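Catalytic domain of the nuclear inclusion protein A (nia) (Tobacco etch virus, PDB 1LVM) is a chymotrypsin-type cysteine protease that cleaves peptides in a sequence-specific manner and presumably processes the viral polyprotein. Local coordinates at residues M90-M95 and K192-L197; R113-C118 and F170-H175; F48-K53 and E196-Q201. The protein carries 1 engineered substitution. All blocks are in the same frame, centred on the assembly; numbering follows the deposited sequence.

Interaction 1: M90-M95 and K192-L197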
loop_
_atom_site.group_PDB
_atom_site.type_symbol
_atom_site.label_atom_id
_atom_site.label_comp_id
_atom_site.label_asym_id
_atom_site.label_seq_id
_atom_site.Cartn_x
_atom_site.Cartn_y
_atom_site.Cartn_z
ATOM N N MET A 90 -4.678 -6.723 -1.843
ATOM C CA MET A 90 -4.086 -6.392 -0.541
ATOM C C MET A 90 -3.742 -7.633 0.239
ATOM O O MET A 90 -4.502 -8.622 0.233
ATOM C CB MET A 90 -5.071 -5.510 0.316
ATOM C CG MET A 90 -4.379 -4.891 1.581
ATOM S SD MET A 90 -5.516 -3.925 2.587
ATOM C CE MET A 90 -5.373 -2.399 1.645
ATOM N N ILE A 91 -2.607 -7.620 0.919
ATOM C CA ILE A 91 -2.253 -8.834 1.671
ATOM C C ILE A 91 -1.489 -8.368 2.896
ATOM O O ILE A 91 -0.934 -7.270 2.897
ATOM C CB ILE A 91 -1.306 -9.731 0.751
ATOM C CG1 ILE A 91 -1.066 -11.158 1.354
ATOM C CG2 ILE A 91 0.064 -9.031 0.499
ATOM C CD1 ILE A 91 -0.310 -12.052 0.358
ATOM N N ILE A 92 -1.497 -9.165 3.956
ATOM C CA ILE A 92 -0.668 -8.738 5.123
ATOM C C ILE A 92 0.389 -9.791 5.329
ATOM O O ILE A 92 0.078 -10.976 5.348
ATOM C CB ILE A 92 -1.472 -8.627 6.424
ATOM C CG1 ILE A 92 -2.687 -7.739 6.206
ATOM C CG2 ILE A 92 -0.547 -8.099 7.574
ATOM C CD1 ILE A 92 -3.709 -7.773 7.395
ATOM N N ILE A 93 1.641 -9.355 5.398
ATOM C CA ILE A 93 2.786 -10.263 5.662
ATOM C C ILE A 93 3.131 -10.195 7.132
ATOM O O ILE A 93 3.213 -9.074 7.708
ATOM C CB ILE A 93 3.998 -9.734 4.951
ATOM C CG1 ILE A 93 3.734 -9.695 3.455
ATOM C CG2 ILE A 93 5.236 -10.572 5.245
ATOM C CD1 ILE A 93 4.890 -8.964 2.721
ATOM N N ARG A 94 3.313 -11.349 7.769
ATOM C CA ARG A 94 3.748 -11.283 9.163
ATOM C C ARG A 94 5.278 -11.456 9.092
ATOM O O ARG A 94 5.768 -12.472 8.601
ATOM C CB ARG A 94 3.089 -12.396 9.993
ATOM C CG ARG A 94 3.469 -12.291 11.442
ATOM C CD ARG A 94 2.834 -13.362 12.360
ATOM N NE ARG A 94 3.333 -13.050 13.689
ATOM C CZ ARG A 94 2.638 -12.445 14.645
ATOM N NH1 ARG A 94 1.377 -12.106 14.443
ATOM N NH2 ARG A 94 3.231 -12.115 15.788
ATOM N N MET A 95 6.048 -10.481 9.560
ATOM C CA MET A 95 7.491 -10.631 9.514
ATOM C C MET A 95 7.968 -11.515 10.712
ATOM O O MET A 95 7.342 -11.558 11.769
ATOM C CB MET A 95 8.160 -9.253 9.570
ATOM C CG MET A 95 7.842 -8.391 8.327
ATOM S SD MET A 95 8.509 -9.140 6.808
ATOM C CE MET A 95 10.267 -8.935 6.968
ATOM N N LYS A 192 -13.717 -3.052 5.146
ATOM C CA LYS A 192 -14.437 -2.816 6.404
ATOM C C LYS A 192 -13.781 -3.573 7.579
ATOM O O LYS A 192 -13.267 -4.688 7.406
ATOM C CB LYS A 192 -15.870 -3.309 6.221
ATOM C CG LYS A 192 -16.731 -3.120 7.395
ATOM C CD LYS A 192 -18.108 -3.746 7.086
ATOM C CE LYS A 192 -19.122 -3.517 8.192
ATOM N NZ LYS A 192 -19.319 -2.069 8.446
ATOM N N ASN A 193 -13.795 -2.943 8.756
ATOM C CA ASN A 193 -13.262 -3.497 10.004
ATOM C C ASN A 193 -11.799 -3.940 9.937
ATOM O O ASN A 193 -11.356 -4.954 10.537
ATOM C CB ASN A 193 -14.182 -4.612 10.495
ATOM C CG ASN A 193 -15.582 -4.078 10.864
ATOM O OD1 ASN A 193 -15.738 -2.887 11.150
ATOM N ND2 ASN A 193 -16.592 -4.938 10.823
ATOM N N PHE A 194 -11.020 -3.137 9.223
ATOM C CA PHE A 194 -9.599 -3.456 9.085
ATOM C C PHE A 194 -8.870 -3.327 10.400
ATOM O O PHE A 194 -7.957 -4.092 10.657
ATOM C CB PHE A 194 -8.992 -2.540 7.980
ATOM C CG PHE A 194 -7.645 -2.992 7.450
ATOM C CD1 PHE A 194 -7.461 -4.246 6.866
ATOM C CD2 PHE A 194 -6.528 -2.136 7.574
ATOM C CE1 PHE A 194 -6.200 -4.680 6.400
ATOM C CE2 PHE A 194 -5.243 -2.543 7.114
ATOM C CZ PHE A 194 -5.063 -3.787 6.534
ATOM N N MET A 195 -9.226 -2.346 11.237
ATOM C CA MET A 195 -8.512 -2.219 12.520
ATOM C C MET A 195 -8.722 -3.496 13.337
ATOM O O MET A 195 -7.814 -3.956 14.030
ATOM C CB MET A 195 -8.989 -1.002 13.324
ATOM C CG MET A 195 -8.670 0.380 12.687
ATOM S SD MET A 195 -6.968 0.528 12.181
ATOM C CE MET A 195 -6.068 0.373 13.787
ATOM N N GLU A 196 -9.923 -4.067 13.266
ATOM C CA GLU A 196 -10.178 -5.331 14.012
ATOM C C GLU A 196 -9.193 -6.413 13.510
ATOM O O GLU A 196 -8.564 -7.158 14.274
ATOM C CB GLU A 196 -11.621 -5.835 13.768
ATOM C CG GLU A 196 -12.028 -6.983 14.736
ATOM C CD GLU A 196 -11.943 -6.494 16.171
ATOM O OE1 GLU A 196 -11.620 -7.323 17.051
ATOM O OE2 GLU A 196 -12.188 -5.285 16.428
ATOM N N LEU A 197 -9.088 -6.507 12.195
ATOM C CA LEU A 197 -8.196 -7.517 11.620
ATOM C C LEU A 197 -6.742 -7.334 12.082
ATOM O O LEU A 197 -6.062 -8.307 12.375
ATOM C CB LEU A 197 -8.287 -7.457 10.082
ATOM C CG LEU A 197 -7.296 -8.386 9.358
ATOM C CD1 LEU A 197 -7.611 -9.888 9.731
ATOM C CD2 LEU A 197 -7.488 -8.177 7.880
#
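The backbones stay well apart, Ile92 CA lying 10.0 Å from Leu197 CA, and the gap between strand 91-94 and the first turn of helix 194-199 is bridged by side chains. In this two-barrel, chymotrypsin-like fold the strand belongs to the N-terminal sheet, whereas the short helix follows the last strand of the C-terminal barrel, so the contact seats the chain returning from the second barrel against the first. Met90, Ile92 and Phe194 are buried, and no hydrogen bond crosses between the segments. Ile92 carries the largest share: its CG1 branch lies beside the backbone N and then runs extended (chi2 169°), which sends CD1 out toward the helix. There it meets Leu197 tip to tip, CD1 to CD2 at 3.8 Å, while Phe194, pointing back against Ile92 from the same helix, brings CE1 to 4.1 Å from CD1. The phenyl ring is further held by an edge-to-face contact with Phe108, and Trp206 and Phe48 pack on Ile92. At the start of the helix, Asn193 occupies the N-cap position without a side-chain cap, and Leu197 N bonds to Asn193 O to close the first turn. Met90 adds a Met-aromatic contact at an intermediate angle to the ring: its SD sits 4.5 Å from the Phe194 centroid, 37° off the ring normal, and comes nearest to CE1 at 3.9 Å.

Interaction 2: R113-C118 and F170-H175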
loop_
_atom_site.group_PDB
_atom_site.type_symbol
_atom_site.label_atom_id
_atom_site.label_comp_id
_atom_site.label_asym_id
_atom_site.label_seq_id
_atom_site.Cartn_x
_atom_site.Cartn_y
_atom_site.Cartn_z
ATOM N N ARG A 113 -16.854 8.615 -0.135
ATOM C CA ARG A 113 -17.038 9.271 -1.430
ATOM C C ARG A 113 -16.758 10.789 -1.429
ATOM O O ARG A 113 -17.144 11.542 -0.517
ATOM C CB ARG A 113 -18.498 8.980 -1.887
ATOM C CG ARG A 113 -18.761 9.410 -3.277
ATOM C CD ARG A 113 -20.270 9.583 -3.512
ATOM N NE ARG A 113 -20.541 9.633 -4.947
ATOM C CZ ARG A 113 -20.632 8.549 -5.709
ATOM N NH1 ARG A 113 -20.504 7.355 -5.154
ATOM N NH2 ARG A 113 -20.776 8.657 -7.023
ATOM N N GLU A 114 -16.033 11.219 -2.440
ATOM C CA GLU A 114 -15.714 12.603 -2.610
ATOM C C GLU A 114 -14.720 13.208 -1.622
ATOM O O GLU A 114 -14.382 14.386 -1.716
ATOM C CB GLU A 114 -17.049 13.384 -2.660
ATOM C CG GLU A 114 -16.968 14.634 -3.498
ATOM C CD GLU A 114 -18.252 14.916 -4.281
ATOM O OE1 GLU A 114 -19.366 14.621 -3.774
ATOM O OE2 GLU A 114 -18.125 15.453 -5.401
ATOM N N GLU A 115 -14.184 12.412 -0.704
ATOM C CA GLU A 115 -13.251 13.030 0.220
ATOM C C GLU A 115 -11.891 13.317 -0.400
ATOM O O GLU A 115 -11.478 12.728 -1.424
ATOM C CB GLU A 115 -13.101 12.177 1.485
ATOM C CG GLU A 115 -12.299 10.927 1.277
ATOM C CD GLU A 115 -12.015 10.231 2.609
ATOM O OE1 GLU A 115 -11.754 10.910 3.624
ATOM O OE2 GLU A 115 -12.054 8.999 2.647
ATOM N N ARG A 116 -11.183 14.258 0.221
ATOM C CA ARG A 116 -9.870 14.665 -0.239
ATOM C C ARG A 116 -8.744 13.791 0.331
ATOM O O ARG A 116 -8.685 13.609 1.541
ATOM C CB ARG A 116 -9.572 16.124 0.180
ATOM C CG ARG A 116 -10.594 17.132 -0.444
ATOM C CD ARG A 116 -10.397 18.543 0.155
ATOM N NE ARG A 116 -9.138 19.164 -0.282
ATOM C CZ ARG A 116 -8.937 19.767 -1.457
ATOM N NH1 ARG A 116 -9.922 19.860 -2.358
ATOM N NH2 ARG A 116 -7.736 20.269 -1.747
ATOM N N ILE A 117 -7.896 13.265 -0.551
ATOM C CA ILE A 117 -6.803 12.407 -0.135
ATOM C C ILE A 117 -5.505 12.839 -0.760
ATOM O O ILE A 117 -5.510 13.579 -1.766
ATOM C CB ILE A 117 -7.092 10.927 -0.521
ATOM C CG1 ILE A 117 -7.259 10.776 -2.056
ATOM C CG2 ILE A 117 -8.385 10.467 0.196
ATOM C CD1 ILE A 117 -7.563 9.269 -2.550
ATOM N N CYS A 118 -4.383 12.426 -0.153
ATOM C CA CYS A 118 -3.094 12.672 -0.764
ATOM C C CYS A 118 -2.329 11.336 -0.657
ATOM O O CYS A 118 -2.712 10.392 0.045
ATOM C CB CYS A 118 -2.305 13.823 -0.061
ATOM S SG CYS A 118 -1.979 13.434 1.714
ATOM N N PHE A 170 -6.233 9.540 8.436
ATOM C CA PHE A 170 -6.351 8.052 8.394
ATOM C C PHE A 170 -5.946 7.566 6.989
ATOM O O PHE A 170 -6.194 8.242 5.963
ATOM C CB PHE A 170 -7.771 7.609 8.611
ATOM C CG PHE A 170 -8.227 7.640 10.052
ATOM C CD1 PHE A 170 -7.845 8.665 10.929
ATOM C CD2 PHE A 170 -9.087 6.667 10.508
ATOM C CE1 PHE A 170 -8.353 8.709 12.276
ATOM C CE2 PHE A 170 -9.588 6.693 11.842
ATOM C CZ PHE A 170 -9.214 7.728 12.719
ATOM N N ILE A 171 -5.393 6.363 6.947
ATOM C CA ILE A 171 -5.016 5.716 5.684
ATOM C C ILE A 171 -6.299 5.003 5.168
ATOM O O ILE A 171 -6.946 4.233 5.920
ATOM C CB ILE A 171 -3.928 4.694 5.947
ATOM C CG1 ILE A 171 -2.647 5.488 6.317
ATOM C CG2 ILE A 171 -3.555 3.888 4.613
ATOM C CD1 ILE A 171 -1.545 4.421 6.827
ATOM N N VAL A 172 -6.683 5.309 3.924
ATOM C CA VAL A 172 -7.907 4.745 3.367
ATOM C C VAL A 172 -7.651 3.743 2.246
ATOM O O VAL A 172 -8.613 3.190 1.664
ATOM C CB VAL A 172 -8.881 5.855 2.857
ATOM C CG1 VAL A 172 -9.275 6.802 4.037
ATOM C CG2 VAL A 172 -8.227 6.655 1.626
ATOM N N GLY A 173 -6.390 3.545 1.906
ATOM C CA GLY A 173 -6.087 2.532 0.874
ATOM C C GLY A 173 -4.664 2.559 0.433
ATOM O O GLY A 173 -3.870 3.368 0.983
ATOM N N ILE A 174 -4.310 1.733 -0.572
ATOM C CA ILE A 174 -2.956 1.720 -1.076
ATOM C C ILE A 174 -2.943 1.789 -2.584
ATOM O O ILE A 174 -3.773 1.202 -3.228
ATOM C CB ILE A 174 -2.162 0.419 -0.617
ATOM C CG1 ILE A 174 -2.856 -0.862 -1.160
ATOM C CG2 ILE A 174 -2.132 0.358 0.958
ATOM C CD1 ILE A 174 -1.981 -2.127 -0.707
ATOM N N HIS A 175 -1.970 2.483 -3.150
ATOM C CA HIS A 175 -1.972 2.622 -4.610
ATOM C C HIS A 175 -1.811 1.242 -5.284
ATOM O O HIS A 175 -0.976 0.446 -4.868
ATOM C CB HIS A 175 -0.837 3.515 -5.063
ATOM C CG HIS A 175 -0.796 3.680 -6.559
ATOM N ND1 HIS A 175 -1.870 4.177 -7.263
ATOM C CD2 HIS A 175 0.128 3.315 -7.475
ATOM C CE1 HIS A 175 -1.611 4.094 -8.554
ATOM N NE2 HIS A 175 -0.409 3.575 -8.710
#
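Val172 meets Ile117 and Glu115 with its two methyl groups, CG2 serving the first and CG1 the second. Its chi1 of -60° sets CG1 beside the backbone N and CG2 between that N and the carbonyl carbon, turning the methyls to different partners. Ile117 CG2 lies 4.1 Å from Val172 CG2, a modest touch between side chains that cross at a slant, with CA atoms 8.5 Å apart. The tighter part is apolar: Leu163 and Phe187 each touch both Ile117 and Val172. Glu115 lies alongside Val172, running the other way, and brings OE2 to 3.8 Å from CG1. Its buried carboxylate is well provided for, since OE2 accepts from Gln112 N while OE1 forms a salt bridge with Arg109 and a hydrogen bond with Ser165 OG; these partners would tend to keep the acid ionised beside the valine. The outward side is looser: Arg113, Glu114 and Arg116 are exposed and contribute nothing to the contact. Strand 162-165 lies between strands 116-123 and 171-179 in the wall, and their inward side chains meet in the interior of a closed six-stranded antiparallel barrel, the C-terminal barrel of the chymotrypsin-like fold.

Interaction 3: F48-K53 and E196-Q201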
loop_
_atom_site.group_PDB
_atom_site.type_symbol
_atom_site.label_atom_id
_atom_site.label_comp_id
_atom_site.label_asym_id
_atom_site.label_seq_id
_atom_site.Cartn_x
_atom_site.Cartn_y
_atom_site.Cartn_z
ATOM N N PHE A 48 3.562 -6.671 11.336
ATOM C CA PHE A 48 3.032 -6.813 9.964
ATOM C C PHE A 48 3.505 -5.791 8.980
ATOM O O PHE A 48 3.936 -4.678 9.349
ATOM C CB PHE A 48 1.498 -6.706 9.993
ATOM C CG PHE A 48 0.823 -7.597 11.029
ATOM C CD1 PHE A 48 1.150 -8.960 11.106
ATOM C CD2 PHE A 48 -0.123 -7.086 11.907
ATOM C CE1 PHE A 48 0.534 -9.798 12.057
ATOM C CE2 PHE A 48 -0.761 -7.900 12.872
ATOM C CZ PHE A 48 -0.426 -9.275 12.950
ATOM N N ILE A 49 3.436 -6.156 7.694
ATOM C CA ILE A 49 3.696 -5.204 6.612
ATOM C C ILE A 49 2.441 -5.389 5.700
ATOM O O ILE A 49 2.136 -6.487 5.246
ATOM C CB ILE A 49 4.956 -5.518 5.803
ATOM C CG1 ILE A 49 6.192 -5.285 6.690
ATOM C CG2 ILE A 49 5.038 -4.564 4.536
ATOM C CD1 ILE A 49 7.530 -5.396 5.907
ATOM N N ILE A 50 1.733 -4.306 5.451
ATOM C CA ILE A 50 0.489 -4.334 4.634
ATOM C C ILE A 50 0.948 -3.909 3.269
ATOM O O ILE A 50 1.611 -2.874 3.151
ATOM C CB ILE A 50 -0.546 -3.287 5.160
ATOM C CG1 ILE A 50 -1.014 -3.677 6.564
ATOM C CG2 ILE A 50 -1.808 -3.252 4.193
ATOM C CD1 ILE A 50 -1.402 -2.538 7.412
ATOM N N THR A 51 0.638 -4.694 2.248
ATOM C CA THR A 51 1.122 -4.363 0.900
ATOM C C THR A 51 0.201 -4.957 -0.168
ATOM O O THR A 51 -0.906 -5.483 0.152
ATOM C CB THR A 51 2.595 -4.789 0.716
ATOM O OG1 THR A 51 3.089 -4.283 -0.525
ATOM C CG2 THR A 51 2.761 -6.381 0.716
ATOM N N ASN A 52 0.616 -4.848 -1.417
ATOM C CA ASN A 52 -0.241 -5.359 -2.505
ATOM C C ASN A 52 -0.148 -6.881 -2.624
ATOM O O ASN A 52 0.932 -7.438 -2.539
ATOM C CB ASN A 52 0.237 -4.786 -3.849
ATOM C CG ASN A 52 0.236 -3.279 -3.857
ATOM O OD1 ASN A 52 1.191 -2.630 -3.385
ATOM N ND2 ASN A 52 -0.839 -2.702 -4.392
ATOM N N LYS A 53 -1.277 -7.545 -2.869
ATOM C CA LYS A 53 -1.275 -8.961 -3.060
ATOM C C LYS A 53 -0.416 -9.294 -4.308
ATOM O O LYS A 53 0.238 -10.347 -4.337
ATOM C CB LYS A 53 -2.745 -9.417 -3.277
ATOM C CG LYS A 53 -3.009 -10.899 -3.089
ATOM C CD LYS A 53 -4.480 -11.243 -3.371
ATOM C CE LYS A 53 -5.394 -10.968 -2.162
ATOM N NZ LYS A 53 -6.830 -11.190 -2.561
ATOM N N GLU A 196 -9.923 -4.067 13.266
ATOM C CA GLU A 196 -10.178 -5.331 14.012
ATOM C C GLU A 196 -9.193 -6.413 13.510
ATOM O O GLU A 196 -8.564 -7.158 14.274
ATOM C CB GLU A 196 -11.621 -5.835 13.768
ATOM C CG GLU A 196 -12.028 -6.983 14.736
ATOM C CD GLU A 196 -11.943 -6.494 16.171
ATOM O OE1 GLU A 196 -11.620 -7.323 17.051
ATOM O OE2 GLU A 196 -12.188 -5.285 16.428
ATOM N N LEU A 197 -9.088 -6.507 12.195
ATOM C CA LEU A 197 -8.196 -7.517 11.620
ATOM C C LEU A 197 -6.742 -7.334 12.082
ATOM O O LEU A 197 -6.062 -8.307 12.375
ATOM C CB LEU A 197 -8.287 -7.457 10.082
ATOM C CG LEU A 197 -7.296 -8.386 9.358
ATOM C CD1 LEU A 197 -7.611 -9.888 9.731
ATOM C CD2 LEU A 197 -7.488 -8.177 7.880
ATOM N N LEU A 198 -6.257 -6.092 12.146
ATOM C CA LEU A 198 -4.881 -5.886 12.572
ATOM C C LEU A 198 -4.604 -6.122 14.019
ATOM O O LEU A 198 -3.463 -6.346 14.366
ATOM C CB LEU A 198 -4.408 -4.423 12.272
ATOM C CG LEU A 198 -4.471 -3.987 10.803
ATOM C CD1 LEU A 198 -4.092 -2.479 10.727
ATOM C CD2 LEU A 198 -3.457 -4.765 9.939
ATOM N N THR A 199 -5.646 -6.032 14.852
ATOM C CA THR A 199 -5.491 -6.136 16.307
ATOM C C THR A 199 -6.142 -7.328 16.985
ATOM O O THR A 199 -6.092 -7.411 18.197
ATOM C CB THR A 199 -6.069 -4.924 16.941
ATOM O OG1 THR A 199 -7.463 -4.855 16.574
ATOM C CG2 THR A 199 -5.368 -3.694 16.418
ATOM N N ASN A 200 -6.724 -8.254 16.220
ATOM C CA ASN A 200 -7.415 -9.415 16.807
ATOM C C ASN A 200 -6.925 -10.685 16.101
ATOM O O ASN A 200 -7.297 -11.016 14.960
ATOM C CB ASN A 200 -8.957 -9.218 16.655
ATOM C CG ASN A 200 -9.778 -10.432 17.097
ATOM O OD1 ASN A 200 -9.236 -11.516 17.289
ATOM N ND2 ASN A 200 -11.113 -10.251 17.237
ATOM N N GLN A 201 -6.109 -11.465 16.794
ATOM C CA GLN A 201 -5.600 -12.617 16.100
ATOM C C GLN A 201 -6.656 -13.616 15.690
ATOM O O GLN A 201 -6.472 -14.323 14.726
ATOM C CB GLN A 201 -4.428 -13.240 16.869
ATOM C CG GLN A 201 -4.659 -13.678 18.277
ATOM C CD GLN A 201 -3.387 -14.273 18.851
ATOM O OE1 GLN A 201 -3.428 -15.069 19.792
ATOM N NE2 GLN A 201 -2.238 -13.886 18.277
#
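Phe48 turns the edge of its ring onto the backbone of Leu198, CE2 standing 3.5 Å from the carbonyl oxygen O, which lies close to the plane of the ring. The aromatic C-H rim, slightly positive, thus faces a partly negative oxygen near the end of helix 194-199. Phe48 reaches it with CG beside its own backbone N and anti to the carbonyl carbon (chi1 -50°). Its ring also meets that of Trp206, the two planes inclined by about 25°, and Arg94 of the neighbouring strand 91-94 touches it as well. Two residues along strand 48-51, Ile50 points to the same side and supplies the second touch: its CD1 lies 3.9 Å from Leu198 CD2, the two side chains crossing at about a right angle. Leu198 leaves its backbone at a slant, but its extended outer torsion (chi2 175°) carries the tip inward, where Phe45 of strand 36-45 also packs on it. Leu198 thus serves both touches, by its carbonyl O and by CD2, and joins the helix to strand 48-51 of the N-terminal sheet of the chymotrypsin-like fold. The helix finishes here, with Thr199 N bonded to Glu196 O at 3.2 Å. On its outer side Asn200 ND2 donates to Glu196 OE1 at 3.0 Å; the oxygen accepts through its anti lone pair and lies close to the amide plane of Asn200, tying the residue just past the helix back to its last turn. Between strand and helix no hydrogen bond forms: apolar burial plus one weakly polar ring-edge contact implies cohesion resting on fit more than on directed bonds.

Interactions 1 and 3 are nearly one site, their centres about 2 Å apart: helix 194-199 rests on two adjacent strands of the same sheet, which are joined by Ile91 N to Thr51 O at 2.8 Å and Ile93 N to Ile49 O at 2.9 Å. Interaction 2 lies in the other barrel, about 17 and 18 Å away between centres, yet it reaches both. Met90 CE packs on Ile174 CG1 at 4.1 Å, and Asn52 ND2 hydrogen-bonds His175 O at 3.2 Å, so the barrels meet here. The bound peptide touches each side: His175 NE2 hydrogen-bonds a polar peptide side chain, consistent with a specificity pocket, and Met95 packs on an apolar one.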